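Local coordinates for protein probable acetyltransferase (PDB 2GE3) that probably transfers the acetyl group of acetyl coenzyme A to an acceptor substrate, as a member of the GNAT family of acetyltransferases, at residues Asp26-Ser29 / Arg30-Lys33; Leu51-Glu55 / Asn56-Gln60; Ala81-Ala84 / His85-Thr88; Ile134-Tyr137 / Glu138-Gly141. One frame throughout, in Å; residues are numbered along the deposited sequence.

Interaction 1 (Asp26-Ser29 / Arg30-Lys33); sequences DAVS and RERK
Asp26 and Arg30, one turn apart at the end of helix 18-29, cross obliquely with their charged ends on the same flank. CG of Asp26 stands anti to the backbone N (chi1 -163°), which turns the carboxylate along the helix toward the arginine. Arg30 in turn runs over the Asp26 carbonyl, its CG 3.1 Å from Asp26 O, before the chain bends at chi3. Asp26 OD2 therefore sits over one face of the guanidinium, 3.7 Å from Arg30 NE, with the two planes 26° apart. No N-H points at this oxygen, so the long salt bridge rests on charge alone. The other oxygen, OD1, bonds to the backbone N of Ala40 and ties the helix end to the loop beyond.

Glu31 is extended beyond CG and lies back along the preceding turn, its CB 3.4 Å from Val28 O. A water bridges its OE2 to Ala27 O, weakly at the latter, and the same OE2 makes a salt bridge with Arg98. Val28, apolar and branched, suits its buried place beside the bound acetyl coenzyme A. Ser29 is small enough to turn OG back to Leu25 O. The backbone leaves the helix through a type I turn closed by Arg32 N and Ser29 O, 2.9 Å apart, and Arg32 itself takes positive phi (57°).

Since Arg30 lies where helical carbonyls end, its positive charge probably eases the negative end of the helix dipole. Glu31 would do the reverse, but Arg98 probably offsets its charge. Asp26 is probably oriented more by its hydrogen bond to Ala40 than by the undirected pairing with Arg30.

Interaction 2 (Leu51-Glu55 / Asn56-Gln60); sequences LDMIE and NDHPQ
Met53, present as selenomethionine, and His58 meet at about a right angle, the SE atom at the edge of the imidazole ring and near its plane, 5.1 Å from the ring centroid. Its nearest histidine atom is the methylene CB, 3.8 Å from SE. Bends at chi2 (-94°) and chi3 curl the chain so that the methyl CE rests on the Gln60 amide, 3.6 Å from its CD. A long, flexible, apolar side chain suits this place, since it can follow both partners at once. Gln60 comes extended from the strand side, and its OE1 approaches Met53 CB at 3.4 Å.

One step out, CB of Asn56 covers the rim of one His58 face. The Asn56 amide reaches back along the helix to Asp52, with ND2 2.7 Å from OD1 and the amide and carboxylate planes nearly perpendicular. Gln60 NE2 has a weak hydrogen bond to Asp74 on strand 68-77, the strand that also carries Arg77, packed on His58. Pro59, with a rigid ring and no N-H to satisfy, lies buried against Thr110, Ala113 and Ala114 of helix 102-117.

The backbone helps to set these side chains in place. Asn56 N completes the last regular helical bond, 2.9 Å to Asp52 O. His58 N then bonds Met53 O at 2.9 Å. Asp57 N bonds Ile54 O at 3.2 Å. Asp57, with phi 65°, reverses the chain as the C-prime residue, even though it is not a glycine. The pair of bonds is a Schellman motif, here ending helix 43-55 and directing the chain into strand 60-65 of the acetyltransferase sheet.

Interaction 3 (Ala81-Ala84 / His85-Thr88); sequences ATRA and HCGT
A type I beta turn brings Cys86 back to Arg83, with Cys86 N bonded to Arg83 O at 2.9 Å, and delivers the chain into strand 86-93. Above this turn His85 folds its ring back over the preceding residues, because CG stands between the backbone N and the carbonyl carbon (chi1 60°). The ring edge then meets Thr82 O nearly in plane, CE1 3.2 Å from that oxygen. A water joins the neighbouring ring atom to the chain: it lies 2.9 Å from His85 ND1 and donates to Ala81 O. On the other side of CE1, NE2 is bonded to Asp150 O of the second subunit, whose Tyr158 also meets the ring.

Arg83 takes a folded course, bent at chi2 (-93°) and chi3, which lays its guanidinium beside the sulfur: NH1 is 3.6 Å from Cys86 SG. Cysteine suits this buried spot, being compact and polarisable, and packs also on Arg121 and Glu123. The two terminal nitrogens of Arg83 serve different partners: NH2 makes a salt bridge with Glu123, and NH1 bonds to Ala151 O of the second subunit. Thr82 OG1 bonds to Ser36 O of that same subunit.

Arg83 thus bonds to both chains, while His85 bonds to the second subunit and reaches Ala81 through water. The shape of the turn is therefore probably coupled to dimer contact, with Glu123 probably compensating the arginine's charge.

Interaction 4 (Ile134-Tyr137 / Glu138-Gly141); sequences IALY and EKIG. With ACO (acetyl coenzyme *a), chain E.
Glu138 N and Ile134 O, 2.8 Å apart and joined almost straight, begin a run of backbone hydrogen bonds that continues with Lys139 N to Ala135 O and Ile140 N to Leu136 O. The last N-H, that of Gly141, bonds to Tyr137 O at 3.2 Å and more weakly to Glu138 O, giving a Schellman ending. With phi 115° the chain turns in a way that a side chain would obstruct at the carbonyl before it, which suits glycine.

Side-chain packing runs along the helix. Leu136 and Ile140 form an apolar pair, lying side by side with CD1 to CG1 at 3.9 Å, and both touch Met107 of helix 102-117. Ile134 CG2 makes van der Waals contact with the Glu138 carboxylate, 3.6 Å from OE2, and that oxygen is bonded to His144.

In this GNAT fold, helix 131-140 follows strand 121-127 and lines the acetyl coenzyme A site; backbone N-H groups of Gly101, Gly103 and Ala104, around the start of helix 102-117, also bond to the cofactor.

The cofactor contacts are polar at two ends. Tyr137, its CG anti to the carbonyl carbon (chi1 -59°), reaches the thioester, and its OH donates to the acetyl oxygen, which lies 3.2 Å away in the plane of the ring. Lys139, long and bent at chi2 and chi3, brings NZ to O9A of the 3'-phosphate at 3.1 Å, with a weak bond to O5B. Apolar side chains also touch the cofactor: Ala135 CB lies 3.5 Å from adenine N3A, its smallness allowing the nucleotide close, and Leu136 CD2 lies 3.5 Å from CCP of the pantetheine arm.

Interactions 1 and 4 belong to the acetyl coenzyme A pocket, through Val28 in the first and four residues in the second, though their centres are about 22 Å apart and their nearest atoms about 10 Å. Interaction 2 is farther from the cofactor: the Gln60 side chain is about 14 Å away, and the centres of interactions 2 and 4 are about 25 Å apart, on opposite sides of the chain's centre. Interactions 2 and 3 are neighbours, with centres about 15 Å and nearest atoms about 7 Å apart, and Arg77 spans them, packing on His58 and bonding Ala84 O. Interaction 3, alone of the four, meets the second subunit; it lies about 28 Å from interaction 1, centre to centre.

Interaction 1 (Asp26-Ser29 / Arg30-Lys33)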
loop_
_atom_site.group_PDB
_atom_site.type_symbol
_atom_site.label_atom_id
_atom_site.label_comp_id
_atom_site.label_asym_id
_atom_site.label_seq_id
_atom_site.Cartn_x
_atom_site.Cartn_y
_atom_site.Cartn_z
ATOM N N ASP A 26 20.096 -4.223 -5.968
ATOM C CA ASP A 26 20.037 -5.417 -6.776
ATOM C C ASP A 26 20.614 -6.670 -6.063
ATOM O O ASP A 26 20.012 -7.757 -6.123
ATOM C CB ASP A 26 20.766 -5.137 -8.082
ATOM C CG ASP A 26 20.439 -6.136 -9.135
ATOM O OD1 ASP A 26 19.228 -6.375 -9.412
ATOM O OD2 ASP A 26 21.415 -6.742 -9.623
ATOM N N ALA A 27 21.767 -6.508 -5.396
ATOM C CA ALA A 27 22.388 -7.564 -4.561
ATOM C C ALA A 27 21.444 -8.060 -3.439
ATOM O O ALA A 27 21.214 -9.234 -3.313
ATOM C CB ALA A 27 23.706 -7.083 -3.982
ATOM N N VAL A 28 20.894 -7.174 -2.624
ATOM C CA VAL A 28 19.982 -7.570 -1.552
ATOM C C VAL A 28 18.642 -8.166 -2.064
ATOM O O VAL A 28 18.104 -9.145 -1.462
ATOM C CB VAL A 28 19.752 -6.392 -0.539
ATOM C CG1 VAL A 28 18.753 -6.723 0.501
ATOM C CG2 VAL A 28 21.124 -5.896 0.116
ATOM N N SER A 29 18.087 -7.606 -3.145
ATOM C CA SER A 29 16.761 -8.093 -3.697
ATOM C C SER A 29 16.927 -9.528 -4.196
ATOM O O SER A 29 16.027 -10.410 -3.962
ATOM C CB SER A 29 16.241 -7.233 -4.835
ATOM O OG SER A 29 16.180 -5.884 -4.418
ATOM N N ARG A 30 18.069 -9.756 -4.828
ATOM C CA ARG A 30 18.359 -11.066 -5.519
ATOM C C ARG A 30 18.619 -12.248 -4.588
ATOM O O ARG A 30 18.681 -13.396 -5.003
ATOM C CB ARG A 30 19.462 -10.912 -6.584
ATOM C CG ARG A 30 18.978 -10.119 -7.831
ATOM C CD ARG A 30 20.028 -10.054 -8.977
ATOM N NE ARG A 30 21.367 -10.262 -8.466
ATOM C CZ ARG A 30 22.392 -10.815 -9.131
ATOM N NH1 ARG A 30 22.249 -11.294 -10.366
ATOM N NH2 ARG A 30 23.573 -10.926 -8.519
ATOM N N GLU A 31 18.738 -11.955 -3.312
ATOM C CA GLU A 31 18.806 -12.955 -2.280
ATOM C C GLU A 31 17.468 -13.582 -2.123
ATOM O O GLU A 31 17.393 -14.679 -1.590
ATOM C CB GLU A 31 19.207 -12.318 -0.953
ATOM C CG GLU A 31 20.689 -11.929 -0.931
ATOM C CD GLU A 31 21.136 -11.221 0.406
ATOM O OE1 GLU A 31 21.054 -11.824 1.500
ATOM O OE2 GLU A 31 21.605 -10.064 0.344
ATOM N N ARG A 32 16.415 -12.858 -2.533
ATOM C CA ARG A 32 15.040 -13.336 -2.505
ATOM C C ARG A 32 14.551 -13.778 -1.124
ATOM O O ARG A 32 13.730 -14.673 -1.032
ATOM C CB ARG A 32 14.789 -14.456 -3.539
ATOM C CG ARG A 32 15.186 -14.145 -4.972
ATOM C CD ARG A 32 15.012 -15.433 -5.856
ATOM N NE ARG A 32 13.940 -15.325 -6.867
ATOM C CZ ARG A 32 12.895 -16.115 -6.940
ATOM N NH1 ARG A 32 12.706 -17.104 -6.056
ATOM N NH2 ARG A 32 12.026 -15.948 -7.927
ATOM N N LYS A 33 15.025 -13.173 -0.044
ATOM C CA LYS A 33 14.485 -13.543 1.297
ATOM C C LYS A 33 13.869 -12.424 2.091
ATOM O O LYS A 33 13.032 -12.650 2.915
ATOM C CB LYS A 33 15.497 -14.339 2.176
ATOM C CG LYS A 33 16.824 -14.591 1.575
ATOM C CD LYS A 33 17.487 -15.825 2.201
ATOM C CE LYS A 33 17.624 -15.712 3.736
ATOM N NZ LYS A 33 18.994 -16.257 4.068
HETATM O O HOH W 1 23.497 -9.809 -1.297
HETATM O O HOH W 2 15.409 -10.418 -0.414
#

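Interaction 2 (Leu51-Glu55 / Asn56-Gln60)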
loop_
_atom_site.group_PDB
_atom_site.type_symbol
_atom_site.label_atom_id
_atom_site.label_comp_id
_atom_site.label_asym_id
_atom_site.label_seq_id
_atom_site.Cartn_x
_atom_site.Cartn_y
_atom_site.Cartn_z
ATOM N N LEU A 51 16.391 10.926 -8.263
ATOM C CA LEU A 51 16.286 12.365 -8.621
ATOM C C LEU A 51 15.046 13.013 -8.024
ATOM O O LEU A 51 15.156 14.054 -7.441
ATOM C CB LEU A 51 16.413 12.608 -10.142
ATOM C CG LEU A 51 17.850 12.873 -10.716
ATOM C CD1 LEU A 51 19.078 12.450 -9.839
ATOM C CD2 LEU A 51 17.963 12.330 -12.147
ATOM N N ASP A 52 13.898 12.361 -8.137
ATOM C CA ASP A 52 12.608 12.823 -7.580
ATOM C C ASP A 52 12.593 12.978 -6.038
ATOM O O ASP A 52 12.084 13.963 -5.482
ATOM C CB ASP A 52 11.539 11.792 -7.978
ATOM C CG ASP A 52 10.106 12.264 -7.732
ATOM O OD1 ASP A 52 9.734 13.405 -8.113
ATOM O OD2 ASP A 52 9.311 11.461 -7.193
HETATM N N MSE A 53 13.114 11.975 -5.345
HETATM C CA MSE A 53 13.241 12.032 -3.908
HETATM C C MSE A 53 14.075 13.236 -3.423
HETATM O O MSE A 53 13.652 13.960 -2.526
HETATM C CB MSE A 53 13.876 10.742 -3.439
HETATM C CG MSE A 53 13.024 9.553 -3.857
HETATM SE SE MSE A 53 11.799 9.059 -2.398
HETATM C CE MSE A 53 13.067 7.679 -1.557
ATOM N N ILE A 54 15.259 13.422 -4.011
ATOM C CA ILE A 54 16.109 14.538 -3.695
ATOM C C ILE A 54 15.345 15.861 -3.950
ATOM O O ILE A 54 15.350 16.757 -3.125
ATOM C CB ILE A 54 17.408 14.480 -4.529
ATOM C CG1 ILE A 54 18.245 13.273 -4.088
ATOM C CG2 ILE A 54 18.196 15.797 -4.456
ATOM C CD1 ILE A 54 19.508 13.060 -4.933
ATOM N N GLU A 55 14.649 15.941 -5.072
ATOM C CA GLU A 55 14.074 17.194 -5.522
ATOM C C GLU A 55 12.921 17.615 -4.612
ATOM O O GLU A 55 12.806 18.797 -4.228
ATOM C CB GLU A 55 13.698 17.108 -7.016
ATOM C CG GLU A 55 14.821 17.577 -8.070
ATOM C CD GLU A 55 16.363 17.273 -7.764
ATOM O OE1 GLU A 55 17.035 18.275 -7.352
ATOM O OE2 GLU A 55 16.913 16.113 -7.991
ATOM N N ASN A 56 12.130 16.618 -4.228
ATOM C CA ASN A 56 10.999 16.759 -3.317
ATOM C C ASN A 56 11.298 16.508 -1.842
ATOM O O ASN A 56 10.375 16.355 -1.023
ATOM C CB ASN A 56 9.889 15.844 -3.773
ATOM C CG ASN A 56 9.510 16.119 -5.190
ATOM O OD1 ASN A 56 9.450 17.287 -5.603
ATOM N ND2 ASN A 56 9.321 15.070 -5.965
ATOM N N ASP A 57 12.598 16.463 -1.536
ATOM C CA ASP A 57 13.110 16.513 -0.187
ATOM C C ASP A 57 12.739 15.302 0.724
ATOM O O ASP A 57 12.804 15.435 1.960
ATOM C CB ASP A 57 12.739 17.877 0.435
ATOM C CG ASP A 57 13.669 18.271 1.573
ATOM O OD1 ASP A 57 14.910 18.226 1.370
ATOM O OD2 ASP A 57 13.168 18.609 2.685
ATOM N N HIS A 58 12.395 14.146 0.110
ATOM C CA HIS A 58 12.009 12.888 0.833
ATOM C C HIS A 58 13.220 12.087 1.381
ATOM O O HIS A 58 14.210 11.891 0.637
ATOM C CB HIS A 58 11.192 11.974 -0.054
ATOM C CG HIS A 58 9.919 12.590 -0.532
ATOM N ND1 HIS A 58 9.183 12.060 -1.567
ATOM C CD2 HIS A 58 9.266 13.709 -0.135
ATOM C CE1 HIS A 58 8.125 12.820 -1.784
ATOM N NE2 HIS A 58 8.154 13.829 -0.926
ATOM N N PRO A 59 13.165 11.695 2.685
ATOM C CA PRO A 59 14.359 11.207 3.434
ATOM C C PRO A 59 14.922 9.946 2.780
ATOM O O PRO A 59 14.161 9.015 2.502
ATOM C CB PRO A 59 13.821 10.905 4.836
ATOM C CG PRO A 59 12.452 11.489 4.895
ATOM C CD PRO A 59 11.949 11.758 3.519
ATOM N N GLN A 60 16.198 9.989 2.408
ATOM C CA GLN A 60 16.805 8.894 1.762
ATOM C C GLN A 60 18.292 8.930 2.059
ATOM O O GLN A 60 18.983 9.851 1.670
ATOM C CB GLN A 60 16.531 8.894 0.263
ATOM C CG GLN A 60 17.167 7.701 -0.485
ATOM C CD GLN A 60 16.637 7.646 -1.951
ATOM O OE1 GLN A 60 16.443 8.711 -2.618
ATOM N NE2 GLN A 60 16.318 6.421 -2.413
HETATM O O HOH W 3 9.983 20.094 -5.625
#

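Interaction 3 (Ala81-Ala84 / His85-Thr88)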
loop_
_atom_site.group_PDB
_atom_site.type_symbol
_atom_site.label_atom_id
_atom_site.label_comp_id
_atom_site.label_asym_id
_atom_site.label_seq_id
_atom_site.Cartn_x
_atom_site.Cartn_y
_atom_site.Cartn_z
ATOM N N ALA A 81 -3.920 13.054 -0.670
ATOM C CA ALA A 81 -3.970 14.134 0.274
ATOM C C ALA A 81 -4.352 13.660 1.685
ATOM O O ALA A 81 -3.830 14.230 2.646
ATOM C CB ALA A 81 -4.941 15.200 -0.198
ATOM N N THR A 82 -5.244 12.661 1.818
ATOM C CA THR A 82 -5.600 12.163 3.122
ATOM C C THR A 82 -4.520 11.294 3.818
ATOM O O THR A 82 -4.709 10.960 4.992
ATOM C CB THR A 82 -6.869 11.295 3.136
ATOM O OG1 THR A 82 -6.612 10.071 2.457
ATOM C CG2 THR A 82 -8.068 12.027 2.536
ATOM N N ARG A 83 -3.431 10.943 3.121
ATOM C CA ARG A 83 -2.454 9.983 3.612
ATOM C C ARG A 83 -1.092 10.653 3.545
ATOM O O ARG A 83 -0.105 10.060 3.926
ATOM C CB ARG A 83 -2.436 8.719 2.726
ATOM C CG ARG A 83 -3.737 7.934 2.674
ATOM C CD ARG A 83 -3.834 6.771 3.745
ATOM N NE ARG A 83 -2.780 5.775 3.483
ATOM C CZ ARG A 83 -1.798 5.391 4.325
ATOM N NH1 ARG A 83 -1.707 5.858 5.595
ATOM N NH2 ARG A 83 -0.872 4.528 3.863
ATOM N N ALA A 84 -1.026 11.896 3.058
ATOM C CA ALA A 84 0.273 12.631 2.925
ATOM C C ALA A 84 1.089 12.924 4.162
ATOM O O ALA A 84 2.240 13.251 3.976
ATOM C CB ALA A 84 0.122 13.963 2.098
ATOM N N HIS A 85 0.534 12.821 5.394
ATOM C CA HIS A 85 1.287 12.847 6.646
ATOM C C HIS A 85 1.988 11.458 6.924
ATOM O O HIS A 85 2.703 11.328 7.908
ATOM C CB HIS A 85 0.324 13.134 7.822
ATOM C CG HIS A 85 -0.756 12.082 7.964
ATOM N ND1 HIS A 85 -1.645 11.814 6.945
ATOM C CD2 HIS A 85 -1.010 11.158 8.932
ATOM C CE1 HIS A 85 -2.465 10.834 7.306
ATOM N NE2 HIS A 85 -2.082 10.392 8.494
ATOM N N CYS A 86 1.857 10.504 6.013
ATOM C CA CYS A 86 2.437 9.162 6.121
ATOM C C CYS A 86 3.557 8.830 5.142
ATOM O O CYS A 86 3.519 9.247 3.967
ATOM C CB CYS A 86 1.342 8.162 5.877
ATOM S SG CYS A 86 1.678 6.484 6.469
ATOM N N GLY A 87 4.590 8.131 5.632
ATOM C CA GLY A 87 5.679 7.673 4.753
ATOM C C GLY A 87 5.890 6.152 4.922
ATOM O O GLY A 87 5.591 5.637 5.989
ATOM N N THR A 88 6.338 5.454 3.868
ATOM C CA THR A 88 6.662 4.031 3.898
ATOM C C THR A 88 8.170 3.859 3.908
ATOM O O THR A 88 8.856 4.415 3.060
ATOM C CB THR A 88 6.128 3.324 2.689
ATOM O OG1 THR A 88 4.749 3.550 2.646
ATOM C CG2 THR A 88 6.341 1.749 2.755
HETATM O O HOH W 4 -2.580 14.023 5.295
#

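Interaction 4 (Ile134-Tyr137 / Glu138-Gly141)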
loop_
_atom_site.group_PDB
_atom_site.type_symbol
_atom_site.label_atom_id
_atom_site.label_comp_id
_atom_site.label_asym_id
_atom_site.label_seq_id
_atom_site.Cartn_x
_atom_site.Cartn_y
_atom_site.Cartn_z
ATOM N N ILE A 134 12.710 -7.561 12.249
ATOM C CA ILE A 134 11.776 -7.333 13.336
ATOM C C ILE A 134 12.422 -6.805 14.661
ATOM O O ILE A 134 11.935 -5.817 15.217
ATOM C CB ILE A 134 10.887 -8.569 13.583
ATOM C CG1 ILE A 134 9.957 -8.810 12.376
ATOM C CG2 ILE A 134 10.023 -8.390 14.847
ATOM C CD1 ILE A 134 9.606 -10.265 12.321
ATOM N N ALA A 135 13.459 -7.488 15.170
ATOM C CA ALA A 135 14.165 -7.080 16.388
ATOM C C ALA A 135 14.720 -5.699 16.286
ATOM O O ALA A 135 14.704 -4.962 17.284
ATOM C CB ALA A 135 15.336 -8.047 16.719
ATOM N N LEU A 136 15.251 -5.339 15.117
ATOM C CA LEU A 136 15.726 -3.953 14.930
ATOM C C LEU A 136 14.553 -2.974 14.937
ATOM O O LEU A 136 14.617 -1.928 15.590
ATOM C CB LEU A 136 16.545 -3.769 13.629
ATOM C CG LEU A 136 16.883 -2.282 13.315
ATOM C CD1 LEU A 136 17.761 -1.743 14.406
ATOM C CD2 LEU A 136 17.506 -1.964 11.950
ATOM N N TYR A 137 13.481 -3.279 14.228
ATOM C CA TYR A 137 12.322 -2.369 14.279
ATOM C C TYR A 137 11.740 -2.205 15.683
ATOM O O TYR A 137 11.413 -1.121 16.074
ATOM C CB TYR A 137 11.218 -2.829 13.323
ATOM C CG TYR A 137 11.668 -2.905 11.917
ATOM C CD1 TYR A 137 12.620 -1.998 11.420
ATOM C CD2 TYR A 137 11.180 -3.914 11.044
ATOM C CE1 TYR A 137 13.142 -2.111 10.074
ATOM C CE2 TYR A 137 11.603 -3.984 9.683
ATOM C CZ TYR A 137 12.581 -3.088 9.209
ATOM O OH TYR A 137 12.999 -3.169 7.891
ATOM N N GLU A 138 11.607 -3.306 16.435
ATOM C CA GLU A 138 11.199 -3.185 17.859
ATOM C C GLU A 138 12.134 -2.263 18.679
ATOM O O GLU A 138 11.669 -1.401 19.371
ATOM C CB GLU A 138 11.088 -4.575 18.536
ATOM C CG GLU A 138 9.891 -5.330 17.871
ATOM C CD GLU A 138 9.761 -6.787 18.313
ATOM O OE1 GLU A 138 10.725 -7.321 18.891
ATOM O OE2 GLU A 138 8.723 -7.428 18.037
ATOM N N LYS A 139 13.453 -2.452 18.538
ATOM C CA LYS A 139 14.432 -1.716 19.275
ATOM C C LYS A 139 14.271 -0.244 18.952
ATOM O O LYS A 139 14.303 0.571 19.828
ATOM C CB LYS A 139 15.825 -2.184 18.863
ATOM C CG LYS A 139 16.900 -1.493 19.544
ATOM C CD LYS A 139 18.141 -1.373 18.716
ATOM C CE LYS A 139 18.607 -2.721 18.128
ATOM N NZ LYS A 139 20.003 -2.500 17.518
ATOM N N ILE A 140 14.129 0.105 17.670
ATOM C CA ILE A 140 14.008 1.515 17.290
ATOM C C ILE A 140 12.708 2.142 17.842
ATOM O O ILE A 140 12.671 3.319 17.984
ATOM C CB ILE A 140 14.025 1.656 15.750
ATOM C CG1 ILE A 140 15.392 1.215 15.177
ATOM C CG2 ILE A 140 13.697 3.092 15.316
ATOM C CD1 ILE A 140 16.623 1.888 15.697
ATOM N N GLY A 141 11.650 1.346 18.116
ATOM C CA GLY A 141 10.423 1.845 18.703
ATOM C C GLY A 141 9.196 1.722 17.750
ATOM O O GLY A 141 8.153 2.286 18.035
HETATM N N1A ACO E . 16.932 -12.910 15.657
HETATM C C2A ACO E . 16.623 -12.027 16.606
HETATM N N3A ACO E . 17.321 -10.884 16.736
HETATM C C4A ACO E . 18.376 -10.617 15.927
HETATM C C5A ACO E . 18.747 -11.515 14.874
HETATM C C6A ACO E . 17.955 -12.736 14.766
HETATM N N6A ACO E . 18.301 -13.604 13.728
HETATM N N7A ACO E . 19.886 -11.015 14.245
HETATM C C8A ACO E . 20.193 -9.843 14.802
HETATM N N9A ACO E . 19.314 -9.637 15.820
HETATM C C1B ACO E . 19.299 -8.452 16.639
HETATM C C2B ACO E . 20.652 -7.911 17.067
HETATM O O2B ACO E . 20.924 -8.519 18.349
HETATM C C3B ACO E . 20.243 -6.431 17.113
HETATM O O3B ACO E . 19.394 -6.229 18.253
HETATM P P3B ACO E . 19.881 -5.828 19.769
HETATM O O7A ACO E . 20.666 -6.951 20.438
HETATM O O8A ACO E . 18.473 -5.707 20.358
HETATM O O9A ACO E . 20.839 -4.700 19.571
HETATM C C4B ACO E . 19.298 -6.208 15.932
HETATM O O4B ACO E . 18.674 -7.474 15.758
HETATM C C5B ACO E . 20.076 -5.866 14.631
HETATM O O5B ACO E . 20.498 -4.513 14.714
HETATM P P1A ACO E . 21.451 -3.820 13.713
HETATM O O1A ACO E . 21.179 -2.382 13.944
HETATM O O2A ACO E . 22.733 -4.549 14.057
HETATM O O3A ACO E . 20.810 -4.320 12.308
HETATM P P2A ACO E . 21.427 -4.390 10.872
HETATM O O4A ACO E . 22.612 -3.525 10.577
HETATM O O5A ACO E . 21.597 -5.867 10.641
HETATM O O6A ACO E . 20.173 -3.810 9.978
HETATM C CBP ACO E . 18.508 -4.940 8.588
HETATM C CCP ACO E . 18.923 -4.531 10.012
HETATM C CDP ACO E . 17.249 -5.859 8.727
HETATM C CEP ACO E . 18.208 -3.718 7.720
HETATM C CAP ACO E . 19.666 -5.666 7.790
HETATM O OAP ACO E . 20.002 -6.795 8.559
HETATM C C9P ACO E . 19.408 -6.159 6.394
HETATM O O9P ACO E . 19.628 -5.419 5.435
HETATM N N8P ACO E . 18.961 -7.418 6.215
HETATM C C7P ACO E . 18.600 -7.854 4.846
HETATM C C6P ACO E . 17.524 -7.013 4.190
HETATM C C5P ACO E . 16.291 -6.680 4.994
HETATM O O5P ACO E . 15.774 -7.467 5.782
HETATM N N4P ACO E . 15.744 -5.482 4.747
HETATM C C3P ACO E . 14.777 -4.905 5.658
HETATM C C2P ACO E . 13.501 -5.708 5.602
HETATM S S1P ACO E . 12.714 -5.487 4.025
HETATM C C ACO E . 11.376 -5.653 5.012
HETATM O O ACO E . 11.505 -5.382 6.175
HETATM C CH3 ACO E . 10.095 -6.033 4.313
#